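Local coordinates for protein apical membrane antigen AMA1 (Toxoplasma gondii ME49, PDB 4YIV) that plays an essential part in host-cell invasion as a microneme protein of the moving junction, the ring formed between parasite and host plasma membranes, at residues K128-C136 and F345-V353; T270-D279 and P291-G301. All coordinates share one frame; numbering follows the deposited sequence.

Interaction 1 (K128-C136 and F345-V353); sequences KASTDLGRC and FIIPSNPSV
Antiparallel to each other but not joined as strands, the loop 345-353 and the N-capped start of helix 132-141 meet through backbone carbonyls, with Ser130, Thr131 and Asp132 opposite Pro348, Ile346 and Phe345. Thr131 is the N-cap: its OG1 accepts from Gly134 N at 3.0 Å. The loop contributes a second acceptor to the same helix end, for Phe345 O takes Leu133 N at 3.3 Å in a nearly straight bond (N-H...O 174°), while Asp132 N reaches that oxygen only weakly. With OG1 set between the backbone N and the carbonyl carbon (chi1 70°), Thr131 places its hydroxyl for the capping bond and turns CG2 onto the Ile346 carbonyl carbon, 3.5 Å away. Beside it, Leu133 and Ile346 run side by side, Leu133 CD2 touching Ile346 CG2, and both rest on Phe224 of helix 224-227. The ring of Phe345 receives Leu133 CB at its edge. One residue before the cap, Ser130 O is gripped twice by Ser349: the amide N comes in the carbonyl plane at 2.9 Å, whereas OG arrives from above that plane. Ser130 OG is hydrogen-bonded to Asp222 OD1 and lies 3.3 Å from Pro348 CB. Asn350 adds ND2 against Ser130 CB, and its OD1 closes an Asx turn with Ser352 N. Arg135, extended from CG to NE, forms a salt bridge to OD1 of Asp132, whose OD2 is bridged by Arg166; Arg135 NH2, at the guanidinium edge, donates a weak hydrogen bond to Ser349 OG, 3.4 Å away.

Interaction 2 (T270-D279 and P291-G301); sequences TFENDGVASD and PHSGGVGRNYG. With CO (cobalt (II) ion), chain G.
An Asx turn at Asn273 follows helix 263-272 and is held by Arg298, just before strand 300-305; the two segments border the engineered linker that replaces the DII loop. Asn273 OD1 accepts from Gly275 N, while Arg298 NH1 reaches the same oxygen at 2.9 Å from the opposite face of the amide plane. The amide's other end is equally engaged: ND2 gives a straight bond of 3.1 Å to Arg298 O, in the plane of the amide, and also bonds to Lys269 O. Arg298, bent at chi3 (-61°), brings its guanidinium over Gly275 CA and sets NH1 against Asp274 OD1 in a salt bridge of 3.1 Å, with the carboxylate oxygen in the guanidinium plane. The backbones pair where Arg298 N donates to Gly275 O at 2.8 Å. One residue further, Asn299 OD1 receives Ala277 N almost linearly (179°), in the plane of its carbonyl, and Val276 CG2 lies against that oxygen. Ala277 CB fits into the turn of the opposing loop, 3.3 Å from Val296 O. Beyond it Asp279 OD1 grips Ser293 twice, OG through its syn lone pair at 2.7 Å and N from above the carboxylate plane; OD2 bonds to Leu41 N, Gly36 N and Ser35 OG, tying the carboxylate to the N-terminal region. Ser293 OG in turn accepts from Gly295 N. The neighbouring His292 NE2 binds cobalt at 2.4 Å in a site completed by Asp44 and a water, next to an ST turn set within the type I' beta turn 293-296.

In the fold
Interaction 2 is nested within the span closed by interaction 1, yet the two lie about 28 Å apart between centres and do not touch, with nearest atoms about 14 Å apart. Both are partly buried; interaction 1 sits farther from the centre of the chain, about 18 Å against 11 Å. Each involves a helix end, but opposite ones: 345-353 supplies a carbonyl to the N-terminal turn of helix 132-141, while 291-301 meets the loop leaving helix 263-272 at its C-terminus and leads into a five-stranded antiparallel sheet. Across interaction 1 backbone bonds and apolar contacts prevail; interaction 2 adds a salt bridge and side-chain amide and carboxylate bonds to its one backbone-to-backbone bond.

Interaction 1 (K128-C136 and F345-V353)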
ATOM      1  N   LYS A 128       1.627   7.036 -21.226  1.00 26.26           N
ATOM      2  CA  LYS A 128       2.337   8.276 -21.010  1.00 27.75           C
ATOM      3  C   LYS A 128       3.156   8.280 -19.711  1.00 27.53           C
ATOM      4  O   LYS A 128       4.029   9.127 -19.505  1.00 29.56           O
ATOM      5  CB  LYS A 128       1.310   9.424 -21.017  1.00 29.98           C
ATOM      6  CG  LYS A 128       0.556   9.564 -22.369  1.00 34.40           C
ATOM      7  CD  LYS A 128       1.488  10.030 -23.491  1.00 40.07           C
ATOM      8  CE  LYS A 128       0.898   9.858 -24.895  1.00 46.82           C
ATOM      9  NZ  LYS A 128      -0.107  10.873 -25.237  1.00 57.25           N
ATOM     10  N   ALA A 129       2.898   7.325 -18.828  1.00 24.75           N
ATOM     11  CA  ALA A 129       3.577   7.296 -17.534  1.00 24.53           C
ATOM     12  C   ALA A 129       5.087   7.242 -17.696  1.00 24.61           C
ATOM     13  O   ALA A 129       5.599   6.618 -18.620  1.00 24.67           O
ATOM     14  CB  ALA A 129       3.123   6.086 -16.702  1.00 23.36           C
ATOM     15  N   SER A 130       5.780   7.872 -16.765  1.00 22.77           N
ATOM     16  CA  SER A 130       7.239   7.951 -16.792  1.00 26.52           C
ATOM     17  C   SER A 130       7.996   6.889 -15.988  1.00 25.84           C
ATOM     18  O   SER A 130       9.228   6.924 -15.954  1.00 24.51           O
ATOM     19  CB  SER A 130       7.642   9.328 -16.279  1.00 25.67           C
ATOM     20  OG  SER A 130       7.633   9.337 -14.866  1.00 33.91           O
ATOM     21  N   THR A 131       7.287   5.979 -15.304  1.00 23.89           N
ATOM     22  CA  THR A 131       7.931   4.910 -14.511  1.00 21.75           C
ATOM     23  C   THR A 131       7.285   3.588 -14.858  1.00 23.40           C
ATOM     24  O   THR A 131       6.149   3.550 -15.343  1.00 23.44           O
ATOM     25  CB  THR A 131       7.852   5.111 -12.969  1.00 22.09           C
ATOM     26  OG1 THR A 131       6.485   4.926 -12.515  1.00 21.77           O
ATOM     27  CG2 THR A 131       8.376   6.464 -12.561  1.00 22.69           C
ATOM     28  N   ASP A 132       8.002   2.490 -14.626  1.00 21.49           N
ATOM     29  CA  ASP A 132       7.467   1.199 -15.034  1.00 22.50           C
ATOM     30  C   ASP A 132       6.245   0.916 -14.171  1.00 22.09           C
ATOM     31  O   ASP A 132       5.233   0.433 -14.680  1.00 22.19           O
ATOM     32  CB  ASP A 132       8.507   0.075 -14.903  1.00 24.40           C
ATOM     33  CG  ASP A 132       9.504   0.052 -16.091  1.00 34.75           C
ATOM     34  OD1 ASP A 132       9.256   0.736 -17.107  1.00 32.87           O
ATOM     35  OD2 ASP A 132      10.542  -0.639 -16.009  1.00 36.15           O
ATOM     36  N   LEU A 133       6.331   1.221 -12.874  1.00 19.98           N
ATOM     37  CA  LEU A 133       5.172   0.982 -12.002  1.00 20.88           C
ATOM     38  C   LEU A 133       3.967   1.794 -12.494  1.00 20.01           C
ATOM     39  O   LEU A 133       2.823   1.307 -12.574  1.00 20.81           O
ATOM     40  CB  LEU A 133       5.500   1.329 -10.558  1.00 21.44           C
ATOM     41  CG  LEU A 133       4.304   1.182  -9.574  1.00 21.90           C
ATOM     42  CD1 LEU A 133       3.679  -0.207  -9.616  1.00 22.22           C
ATOM     43  CD2 LEU A 133       4.747   1.475  -8.129  1.00 19.90           C
ATOM     44  N   GLY A 134       4.221   3.047 -12.847  1.00 19.46           N
ATOM     45  CA  GLY A 134       3.184   3.874 -13.430  1.00 20.00           C
ATOM     46  C   GLY A 134       2.607   3.372 -14.730  1.00 22.21           C
ATOM     47  O   GLY A 134       1.421   3.557 -14.971  1.00 21.21           O
ATOM     48  N   ARG A 135       3.430   2.746 -15.577  1.00 21.98           N
ATOM     49  CA  ARG A 135       2.968   2.205 -16.843  1.00 22.43           C
ATOM     50  C   ARG A 135       2.000   1.057 -16.589  1.00 18.99           C
ATOM     51  O   ARG A 135       0.994   0.886 -17.307  1.00 19.97           O
ATOM     52  CB  ARG A 135       4.144   1.708 -17.695  1.00 24.66           C
ATOM     53  CG  ARG A 135       5.029   2.834 -18.249  1.00 26.65           C
ATOM     54  CD  ARG A 135       6.151   2.318 -19.178  1.00 29.27           C
ATOM     55  NE  ARG A 135       6.873   3.510 -19.629  1.00 30.43           N
ATOM     56  CZ  ARG A 135       7.968   4.004 -19.056  1.00 30.61           C
ATOM     57  NH1 ARG A 135       8.581   3.361 -18.055  1.00 30.93           N
ATOM     58  NH2 ARG A 135       8.473   5.153 -19.519  1.00 32.39           N
ATOM     59  N   CYS A 136       2.274   0.297 -15.543  1.00 21.33           N
ATOM     60  CA  CYS A 136       1.379  -0.819 -15.204  1.00 21.41           C
ATOM     61  C   CYS A 136       0.031  -0.264 -14.712  1.00 18.44           C
ATOM     62  O   CYS A 136      -1.046  -0.683 -15.169  1.00 21.04           O
ATOM     63  CB  CYS A 136       2.033  -1.724 -14.171  1.00 23.66           C
ATOM     64  SG  CYS A 136       1.004  -3.125 -13.596  1.00 23.77           S
ATOM     65  N   PHE A 345      12.559   1.242 -10.647  1.00 29.36           N
ATOM     66  CA  PHE A 345      11.338   1.198 -11.454  1.00 26.80           C
ATOM     67  C   PHE A 345      10.288   2.241 -11.049  1.00 24.03           C
ATOM     68  O   PHE A 345       9.183   2.252 -11.617  1.00 24.20           O
ATOM     69  CB  PHE A 345      10.702  -0.197 -11.438  1.00 30.04           C
ATOM     70  CG  PHE A 345      10.384  -0.723 -10.069  1.00 28.56           C
ATOM     71  CD1 PHE A 345       9.192  -0.400  -9.450  1.00 28.37           C
ATOM     72  CD2 PHE A 345      11.250  -1.593  -9.419  1.00 30.38           C
ATOM     73  CE1 PHE A 345       8.869  -0.922  -8.203  1.00 25.35           C
ATOM     74  CE2 PHE A 345      10.924  -2.111  -8.164  1.00 29.61           C
ATOM     75  CZ  PHE A 345       9.738  -1.769  -7.567  1.00 27.34           C
ATOM     76  N   ILE A 346      10.622   3.117 -10.101  1.00 21.59           N
ATOM     77  CA  ILE A 346       9.830   4.339  -9.882  1.00 25.62           C
ATOM     78  C   ILE A 346      10.667   5.622 -10.062  1.00 22.86           C
ATOM     79  O   ILE A 346      10.289   6.677  -9.595  1.00 24.92           O
ATOM     80  CB  ILE A 346       9.162   4.364  -8.468  1.00 22.15           C
ATOM     81  CG1 ILE A 346      10.193   4.483  -7.348  1.00 25.39           C
ATOM     82  CG2 ILE A 346       8.282   3.126  -8.279  1.00 24.97           C
ATOM     83  CD1 ILE A 346       9.571   4.951  -6.033  1.00 26.11           C
ATOM     84  N   ILE A 347      11.808   5.536 -10.732  1.00 28.20           N
ATOM     85  CA  ILE A 347      12.552   6.762 -11.098  1.00 25.99           C
ATOM     86  C   ILE A 347      12.127   7.212 -12.486  1.00 24.73           C
ATOM     87  O   ILE A 347      12.173   6.425 -13.440  1.00 21.92           O
ATOM     88  CB  ILE A 347      14.073   6.530 -11.036  1.00 29.31           C
ATOM     89  CG1 ILE A 347      14.449   6.237  -9.588  1.00 32.44           C
ATOM     90  CG2 ILE A 347      14.825   7.797 -11.509  1.00 31.09           C
ATOM     91  CD1 ILE A 347      15.836   5.750  -9.404  1.00 40.87           C
ATOM     92  N   PRO A 348      11.640   8.470 -12.619  1.00 24.20           N
ATOM     93  CA  PRO A 348      11.079   8.817 -13.926  1.00 25.18           C
ATOM     94  C   PRO A 348      12.132   8.807 -15.054  1.00 27.18           C
ATOM     95  O   PRO A 348      13.274   9.164 -14.807  1.00 26.13           O
ATOM     96  CB  PRO A 348      10.542  10.237 -13.701  1.00 25.97           C
ATOM     97  CG  PRO A 348      10.290  10.316 -12.277  1.00 29.57           C
ATOM     98  CD  PRO A 348      11.343   9.510 -11.621  1.00 25.83           C
ATOM     99  N   SER A 349      11.726   8.407 -16.249  1.00 22.89           N
ATOM    100  CA  SER A 349      12.576   8.419 -17.439  1.00 31.11           C
ATOM    101  C   SER A 349      12.574   9.750 -18.202  1.00 30.00           C
ATOM    102  O   SER A 349      12.971   9.820 -19.360  1.00 28.07           O
ATOM    103  CB  SER A 349      12.113   7.331 -18.376  1.00 31.02           C
ATOM    104  OG  SER A 349      10.774   7.539 -18.737  1.00 29.86           O
ATOM    105  N   ASN A 350      12.069  10.796 -17.578  1.00 29.15           N
ATOM    106  CA  ASN A 350      12.252  12.117 -18.146  1.00 29.19           C
ATOM    107  C   ASN A 350      12.559  13.067 -17.018  1.00 29.55           C
ATOM    108  O   ASN A 350      12.293  12.759 -15.855  1.00 26.21           O
ATOM    109  CB  ASN A 350      11.010  12.528 -18.929  1.00 32.67           C
ATOM    110  CG  ASN A 350       9.822  12.791 -18.027  1.00 35.30           C
ATOM    111  OD1 ASN A 350       9.816  13.754 -17.251  1.00 33.51           O
ATOM    112  ND2 ASN A 350       8.815  11.929 -18.105  1.00 30.76           N
ATOM    113  N   PRO A 351      13.154  14.226 -17.335  1.00 26.12           N
ATOM    114  CA  PRO A 351      13.559  15.100 -16.242  1.00 24.05           C
ATOM    115  C   PRO A 351      12.423  16.046 -15.745  1.00 22.15           C
ATOM    116  O   PRO A 351      12.689  16.876 -14.901  1.00 26.07           O
ATOM    117  CB  PRO A 351      14.710  15.893 -16.856  1.00 29.30           C
ATOM    118  CG  PRO A 351      14.292  15.988 -18.324  1.00 24.11           C
ATOM    119  CD  PRO A 351      13.701  14.649 -18.642  1.00 24.66           C
ATOM    120  N   SER A 352      11.220  15.971 -16.300  1.00 26.79           N
ATOM    121  CA  SER A 352      10.160  16.887 -15.839  1.00 24.47           C
ATOM    122  C   SER A 352       9.513  16.454 -14.518  1.00 26.43           C
ATOM    123  O   SER A 352       9.095  17.282 -13.708  1.00 25.32           O
ATOM    124  CB  SER A 352       9.059  17.037 -16.864  1.00 29.61           C
ATOM    125  OG  SER A 352       8.185  15.923 -16.820  1.00 40.96           O
ATOM    126  N   VAL A 353       9.414  15.153 -14.303  1.00 25.64           N
ATOM    127  CA  VAL A 353       8.699  14.668 -13.148  1.00 26.70           C
ATOM    128  C   VAL A 353       9.643  14.641 -11.987  1.00 26.83           C
ATOM    129  O   VAL A 353      10.698  13.994 -12.032  1.00 27.59           O
ATOM    130  CB  VAL A 353       8.080  13.300 -13.432  1.00 28.78           C
ATOM    131  CG1 VAL A 353       7.417  12.779 -12.211  1.00 30.00           C
ATOM    132  CG2 VAL A 353       7.072  13.443 -14.570  1.00 31.23           C
TER

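Interaction 2 (T270-D279 and P291-G301)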
ATOM      1  N   THR A 270       2.043  -2.303  10.511  1.00 20.93           N
ATOM      2  CA  THR A 270       1.344  -1.099  10.079  1.00 18.54           C
ATOM      3  C   THR A 270       0.292  -1.442   9.027  1.00 20.69           C
ATOM      4  O   THR A 270      -0.686  -0.725   8.889  1.00 23.07           O
ATOM      5  CB  THR A 270       2.322  -0.003   9.518  1.00 22.33           C
ATOM      6  OG1 THR A 270       2.963  -0.478   8.324  1.00 23.55           O
ATOM      7  CG2 THR A 270       3.407   0.318  10.555  1.00 24.36           C
ATOM      8  N   PHE A 271       0.488  -2.563   8.311  1.00 19.70           N
ATOM      9  CA  PHE A 271      -0.488  -3.056   7.339  1.00 19.35           C
ATOM     10  C   PHE A 271      -1.529  -4.014   7.924  1.00 19.85           C
ATOM     11  O   PHE A 271      -2.682  -4.030   7.488  1.00 19.86           O
ATOM     12  CB  PHE A 271       0.237  -3.785   6.205  1.00 17.72           C
ATOM     13  CG  PHE A 271      -0.667  -4.307   5.124  1.00 19.79           C
ATOM     14  CD1 PHE A 271      -1.306  -3.456   4.243  1.00 18.76           C
ATOM     15  CD2 PHE A 271      -0.860  -5.670   4.989  1.00 20.80           C
ATOM     16  CE1 PHE A 271      -2.126  -3.964   3.254  1.00 16.86           C
ATOM     17  CE2 PHE A 271      -1.674  -6.184   4.017  1.00 19.69           C
ATOM     18  CZ  PHE A 271      -2.308  -5.328   3.131  1.00 18.95           C
ATOM     19  N   GLU A 272      -1.110  -4.853   8.859  1.00 20.96           N
ATOM     20  CA  GLU A 272      -1.967  -5.962   9.291  1.00 25.15           C
ATOM     21  C   GLU A 272      -2.702  -5.720  10.615  1.00 24.16           C
ATOM     22  O   GLU A 272      -3.575  -6.507  10.965  1.00 22.65           O
ATOM     23  CB  GLU A 272      -1.129  -7.253   9.370  1.00 23.02           C
ATOM     24  CG  GLU A 272      -0.598  -7.715   8.009  1.00 23.05           C
ATOM     25  CD  GLU A 272      -0.127  -9.148   7.999  1.00 34.18           C
ATOM     26  OE1 GLU A 272       0.154  -9.698   6.892  1.00 28.10           O
ATOM     27  OE2 GLU A 272      -0.015  -9.736   9.099  1.00 33.30           O
ATOM     28  N   ASN A 273      -2.418  -4.624  11.318  1.00 22.30           N
ATOM     29  CA  ASN A 273      -3.083  -4.398  12.595  1.00 25.50           C
ATOM     30  C   ASN A 273      -4.570  -4.113  12.358  1.00 25.67           C
ATOM     31  O   ASN A 273      -4.970  -3.634  11.278  1.00 20.96           O
ATOM     32  CB  ASN A 273      -2.415  -3.260  13.369  1.00 23.25           C
ATOM     33  CG  ASN A 273      -2.833  -1.895  12.877  1.00 23.92           C
ATOM     34  OD1 ASN A 273      -3.923  -1.407  13.200  1.00 23.36           O
ATOM     35  ND2 ASN A 273      -1.969  -1.259  12.101  1.00 23.09           N
ATOM     36  N   ASP A 274      -5.410  -4.383  13.352  1.00 23.96           N
ATOM     37  CA  ASP A 274      -6.868  -4.347  13.110  1.00 21.78           C
ATOM     38  C   ASP A 274      -7.454  -2.964  12.885  1.00 22.71           C
ATOM     39  O   ASP A 274      -8.637  -2.822  12.525  1.00 23.03           O
ATOM     40  CB  ASP A 274      -7.594  -5.048  14.263  1.00 25.98           C
ATOM     41  CG  ASP A 274      -7.792  -4.139  15.498  1.00 32.53           C
ATOM     42  OD1 ASP A 274      -6.909  -3.325  15.872  1.00 27.54           O
ATOM     43  OD2 ASP A 274      -8.865  -4.267  16.097  1.00 31.06           O
ATOM     44  N   GLY A 275      -6.629  -1.943  13.034  1.00 20.19           N
ATOM     45  CA  GLY A 275      -7.056  -0.573  12.908  1.00 21.49           C
ATOM     46  C   GLY A 275      -6.689   0.093  11.557  1.00 22.49           C
ATOM     47  O   GLY A 275      -7.095   1.213  11.269  1.00 20.43           O
ATOM     48  N   VAL A 276      -5.950  -0.608  10.717  1.00 21.44           N
ATOM     49  CA  VAL A 276      -5.560  -0.095   9.387  1.00 20.32           C
ATOM     50  C   VAL A 276      -6.795   0.255   8.546  1.00 25.40           C
ATOM     51  O   VAL A 276      -7.815  -0.425   8.624  1.00 20.68           O
ATOM     52  CB  VAL A 276      -4.684  -1.128   8.605  1.00 20.84           C
ATOM     53  CG1 VAL A 276      -5.516  -2.361   8.323  1.00 26.53           C
ATOM     54  CG2 VAL A 276      -4.153  -0.578   7.267  1.00 23.65           C
ATOM     55  N   ALA A 277      -6.706   1.303   7.729  1.00 21.89           N
ATOM     56  CA  ALA A 277      -7.804   1.648   6.827  1.00 18.58           C
ATOM     57  C   ALA A 277      -8.236   0.456   6.022  1.00 23.41           C
ATOM     58  O   ALA A 277      -7.436  -0.157   5.331  1.00 19.21           O
ATOM     59  CB  ALA A 277      -7.398   2.762   5.898  1.00 20.64           C
ATOM     60  N   SER A 278      -9.517   0.110   6.120  1.00 20.38           N
ATOM     61  CA  SER A 278     -10.035  -1.042   5.425  1.00 20.72           C
ATOM     62  C   SER A 278     -11.516  -0.868   5.158  1.00 23.52           C
ATOM     63  O   SER A 278     -12.269  -0.304   5.960  1.00 23.48           O
ATOM     64  CB  SER A 278      -9.780  -2.333   6.190  1.00 27.17           C
ATOM     65  OG  SER A 278     -10.387  -3.415   5.503  1.00 29.86           O
ATOM     66  N   ASP A 279     -11.926  -1.332   3.996  1.00 21.12           N
ATOM     67  CA  ASP A 279     -13.281  -1.076   3.495  1.00 22.91           C
ATOM     68  C   ASP A 279     -14.158  -2.354   3.566  1.00 25.75           C
ATOM     69  O   ASP A 279     -15.201  -2.425   2.921  1.00 24.91           O
ATOM     70  CB  ASP A 279     -13.221  -0.567   2.044  1.00 21.66           C
ATOM     71  CG  ASP A 279     -12.477   0.779   1.906  1.00 23.63           C
ATOM     72  OD1 ASP A 279     -12.231   1.439   2.947  1.00 21.62           O
ATOM     73  OD2 ASP A 279     -12.148   1.172   0.747  1.00 23.08           O
ATOM     74  N   PRO A 291     -18.412   1.861   5.640  1.00 58.40           N
ATOM     75  CA  PRO A 291     -17.621   0.774   5.060  1.00 47.21           C
ATOM     76  C   PRO A 291     -16.675   1.341   4.008  1.00 36.84           C
ATOM     77  O   PRO A 291     -16.107   0.565   3.248  1.00 38.01           O
ATOM     78  CB  PRO A 291     -18.676  -0.129   4.423  1.00 45.02           C
ATOM     79  CG  PRO A 291     -19.670   0.855   3.884  1.00 40.68           C
ATOM     80  CD  PRO A 291     -19.689   2.033   4.916  1.00 54.69           C
ATOM     81  N   HIS A 292     -16.593   2.676   3.939  1.00 37.46           N
ATOM     82  CA  HIS A 292     -15.637   3.409   3.118  1.00 33.58           C
ATOM     83  C   HIS A 292     -14.705   4.160   4.068  1.00 34.76           C
ATOM     84  O   HIS A 292     -15.052   5.228   4.560  1.00 33.69           O
ATOM     85  CB  HIS A 292     -16.327   4.392   2.148  1.00 36.66           C
ATOM     86  CG  HIS A 292     -17.268   3.741   1.182  1.00 39.87           C
ATOM     87  ND1 HIS A 292     -18.374   3.031   1.590  1.00 52.25           N
ATOM     88  CD2 HIS A 292     -17.276   3.707  -0.170  1.00 36.85           C
ATOM     89  CE1 HIS A 292     -19.012   2.565   0.527  1.00 51.51           C
ATOM     90  NE2 HIS A 292     -18.364   2.959  -0.557  1.00 40.77           N
ATOM     91  N   SER A 293     -13.524   3.602   4.321  1.00 23.17           N
ATOM     92  CA  SER A 293     -12.562   4.196   5.269  1.00 20.71           C
ATOM     93  C   SER A 293     -12.094   5.563   4.841  1.00 21.80           C
ATOM     94  O   SER A 293     -11.670   6.359   5.668  1.00 24.33           O
ATOM     95  CB  SER A 293     -11.330   3.268   5.430  1.00 21.89           C
ATOM     96  OG  SER A 293     -10.626   3.214   4.187  1.00 21.77           O
ATOM     97  N   GLY A 294     -12.138   5.829   3.539  1.00 22.40           N
ATOM     98  CA  GLY A 294     -11.508   6.999   2.969  1.00 24.86           C
ATOM     99  C   GLY A 294     -10.013   7.121   3.237  1.00 24.51           C
ATOM    100  O   GLY A 294      -9.438   8.209   3.072  1.00 22.35           O
ATOM    101  N   GLY A 295      -9.373   6.039   3.681  1.00 22.34           N
ATOM    102  CA  GLY A 295      -7.939   6.091   3.976  1.00 21.54           C
ATOM    103  C   GLY A 295      -7.623   6.397   5.423  1.00 23.33           C
ATOM    104  O   GLY A 295      -6.455   6.443   5.812  1.00 21.51           O
ATOM    105  N   VAL A 296      -8.669   6.612   6.227  1.00 23.06           N
ATOM    106  CA  VAL A 296      -8.511   6.858   7.649  1.00 24.00           C
ATOM    107  C   VAL A 296      -8.255   5.570   8.393  1.00 24.34           C
ATOM    108  O   VAL A 296      -8.971   4.591   8.191  1.00 25.16           O
ATOM    109  CB  VAL A 296      -9.782   7.530   8.251  1.00 29.12           C
ATOM    110  CG1 VAL A 296      -9.572   7.820   9.744  1.00 25.22           C
ATOM    111  CG2 VAL A 296     -10.145   8.804   7.456  1.00 27.27           C
ATOM    112  N   GLY A 297      -7.297   5.573   9.311  1.00 22.68           N
ATOM    113  CA  GLY A 297      -6.956   4.357  10.011  1.00 25.00           C
ATOM    114  C   GLY A 297      -5.585   4.375  10.647  1.00 24.30           C
ATOM    115  O   GLY A 297      -4.834   5.337  10.471  1.00 26.19           O
ATOM    116  N   ARG A 298      -5.270   3.344  11.419  1.00 22.41           N
ATOM    117  CA  ARG A 298      -4.007   3.235  12.134  1.00 23.60           C
ATOM    118  C   ARG A 298      -3.016   2.703  11.120  1.00 23.01           C
ATOM    119  O   ARG A 298      -2.639   1.564  11.151  1.00 23.16           O
ATOM    120  CB  ARG A 298      -4.174   2.246  13.278  1.00 22.85           C
ATOM    121  CG  ARG A 298      -3.026   2.222  14.255  1.00 23.86           C
ATOM    122  CD  ARG A 298      -3.152   1.146  15.320  1.00 29.08           C
ATOM    123  NE  ARG A 298      -4.322   1.295  16.160  1.00 31.59           N
ATOM    124  CZ  ARG A 298      -5.241   0.362  16.356  1.00 28.77           C
ATOM    125  NH1 ARG A 298      -5.139  -0.822  15.809  1.00 26.74           N
ATOM    126  NH2 ARG A 298      -6.248   0.617  17.146  1.00 35.14           N
ATOM    127  N   ASN A 299      -2.628   3.591  10.229  1.00 22.45           N
ATOM    128  CA  ASN A 299      -1.794   3.301   9.065  1.00 22.32           C
ATOM    129  C   ASN A 299      -0.300   3.563   9.240  1.00 23.19           C
ATOM    130  O   ASN A 299       0.490   3.245   8.337  1.00 20.30           O
ATOM    131  CB  ASN A 299      -2.231   4.162   7.885  1.00 22.80           C
ATOM    132  CG  ASN A 299      -3.676   3.983   7.526  1.00 25.64           C
ATOM    133  OD1 ASN A 299      -4.254   2.920   7.734  1.00 23.17           O
ATOM    134  ND2 ASN A 299      -4.254   5.009   6.936  1.00 22.71           N
ATOM    135  N   TYR A 300       0.073   4.118  10.389  1.00 21.01           N
ATOM    136  CA  TYR A 300       1.373   4.757  10.569  1.00 22.54           C
ATOM    137  C   TYR A 300       2.088   4.157  11.734  1.00 25.44           C
ATOM    138  O   TYR A 300       1.484   3.835  12.768  1.00 23.55           O
ATOM    139  CB  TYR A 300       1.194   6.277  10.783  1.00 20.94           C
ATOM    140  CG  TYR A 300       0.312   6.891   9.773  1.00 22.67           C
ATOM    141  CD1 TYR A 300       0.798   7.169   8.498  1.00 22.12           C
ATOM    142  CD2 TYR A 300      -1.013   7.163  10.040  1.00 23.86           C
ATOM    143  CE1 TYR A 300       0.022   7.688   7.552  1.00 23.88           C
ATOM    144  CE2 TYR A 300      -1.820   7.702   9.074  1.00 22.62           C
ATOM    145  CZ  TYR A 300      -1.287   7.969   7.832  1.00 25.74           C
ATOM    146  OH  TYR A 300      -2.051   8.495   6.840  1.00 25.10           O
ATOM    147  N   GLY A 301       3.391   3.970  11.595  1.00 24.59           N
ATOM    148  CA  GLY A 301       4.121   3.458  12.724  1.00 22.88           C
ATOM    149  C   GLY A 301       5.609   3.615  12.621  1.00 26.65           C
ATOM    150  O   GLY A 301       6.136   4.018  11.564  1.00 27.43           O
TER
HETATM  151 CO    CO G 506     -19.503   1.271  -1.753  1.00 44.15          CO
HETATM  152  O   HOH W   1     -12.817   3.933   1.170  1.00 23.04           O
HETATM  153  O   HOH W   2     -17.417   0.339  -2.350  1.00 30.84           O